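Local coordinates for protein mediator of RNA polymerase II transcription subunit 18 (Schizosaccharomyces pombe, PDB 3C0T) that acts as a subunit of the Mediator coactivator complex, which relays signals from gene-specific regulatory proteins to the basal RNA polymerase II transcription machinery, at residues Asp69-Trp72 with Ser73-Thr76. Sequence-based numbering, arbitrary orientation.
Sequences DTEW and SKNT
Trp72 lays one face of its indole against the residue that follows it, Ser73. Its CB lies 3.2 Å from Ser73 N. CG sits between the backbone N and the carbonyl carbon (chi1 59°), which brings the ring against the next peptide nitrogen. CG and CD2 therefore both lie close to Ser73 N, CG at 3.0 Å. Further out, CE3 and CZ3 pass Ser73 CA. The six-membered ring takes Ser73 CB over its face in a CH-pi contact, 4.0 Å from the centroid and 5° off the normal. On the pyrrole side, Asp69 O lies at the ring edge, in plane, and NE1 donates to Arg150 O. Phe35, Ile62 and Ile152 also meet this buried indole. An alanine here would probably leave Ser73 CB without its aromatic face and Arg150 O without the NE1 donor, and open a gap beside Phe35.

The backbone turn begins at Trp72. Asn75 N gives a weak bond to Trp72 O, 2.9 Å long and bent to 129°. Thr76 OG1 also approaches this oxygen, but its position is less certain. Before the turn, Glu71 N makes a weak bond of 2.9 Å to Asp69 OD1. The Trp72 O to Asn75 N bond is the i to i+3 link of a type I beta turn with Ser73 and Lys74 at its corners, here in the surface loop joining antiparallel strands 56-61 and 78-83 of the curled Med18 sheet.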
# COMPACT_ATOMS: atom_id res chain seq x y z
N ASP A 69 22.62 -9.45 3.35
CA ASP A 69 22.06 -10.75 3.74
C ASP A 69 21.63 -11.51 2.49
O ASP A 69 20.62 -11.18 1.87
CB ASP A 69 20.85 -10.55 4.66
CG ASP A 69 20.35 -11.85 5.27
OD1 ASP A 69 20.39 -12.89 4.59
OD2 ASP A 69 19.91 -11.82 6.44
N THR A 70 22.39 -12.54 2.15
CA THR A 70 22.12 -13.36 0.97
C THR A 70 20.71 -13.96 0.94
O THR A 70 20.09 -14.07 -0.12
CB THR A 70 23.17 -14.50 0.83
OG1 THR A 70 23.12 -15.34 1.99
CG2 THR A 70 24.57 -13.92 0.68
N GLU A 71 20.21 -14.36 2.11
CA GLU A 71 18.88 -14.94 2.20
C GLU A 71 18.05 -14.30 3.30
O GLU A 71 17.75 -14.90 4.33
CB GLU A 71 18.99 -16.45 2.40
CG GLU A 71 19.29 -17.20 1.11
CD GLU A 71 19.84 -18.60 1.33
OE1 GLU A 71 19.22 -19.37 2.09
OE2 GLU A 71 20.89 -18.92 0.73
N TRP A 72 17.67 -13.05 3.04
CA TRP A 72 16.88 -12.25 3.96
C TRP A 72 15.46 -12.78 4.08
O TRP A 72 14.86 -12.73 5.15
CB TRP A 72 16.81 -10.81 3.45
CG TRP A 72 16.22 -10.72 2.06
CD1 TRP A 72 16.86 -10.94 0.88
CD2 TRP A 72 14.84 -10.48 1.74
NE1 TRP A 72 15.97 -10.84 -0.17
CE2 TRP A 72 14.72 -10.56 0.33
CE3 TRP A 72 13.69 -10.20 2.49
CZ2 TRP A 72 13.50 -10.37 -0.34
CZ3 TRP A 72 12.48 -10.02 1.83
CH2 TRP A 72 12.40 -10.10 0.43
N SER A 73 14.91 -13.30 2.98
CA SER A 73 13.54 -13.81 2.97
C SER A 73 13.27 -14.94 3.97
O SER A 73 12.13 -15.12 4.39
CB SER A 73 13.16 -14.25 1.56
OG SER A 73 14.12 -15.14 1.02
N LYS A 74 14.31 -15.68 4.34
CA LYS A 74 14.15 -16.77 5.30
C LYS A 74 14.35 -16.26 6.73
O LYS A 74 13.88 -16.87 7.69
CB LYS A 74 15.15 -17.90 5.02
CG LYS A 74 14.67 -18.90 3.97
CD LYS A 74 15.49 -20.19 4.04
CE LYS A 74 14.86 -21.29 3.20
NZ LYS A 74 15.58 -22.59 3.34
N ASN A 75 15.04 -15.13 6.85
CA ASN A 75 15.29 -14.52 8.15
C ASN A 75 14.33 -13.36 8.43
O ASN A 75 14.69 -12.40 9.11
CB ASN A 75 16.73 -14.00 8.22
CG ASN A 75 17.74 -15.10 8.42
OD1 ASN A 75 17.83 -16.03 7.61
ND2 ASN A 75 18.51 -15.02 9.50
N THR A 76 13.11 -13.44 7.89
CA THR A 76 12.14 -12.37 8.10
C THR A 76 10.77 -12.84 8.55
O THR A 76 10.41 -14.01 8.43
CB THR A 76 11.88 -11.54 6.81
OG1 THR A 76 13.11 -11.30 6.12
CG2 THR A 76 11.24 -10.20 7.17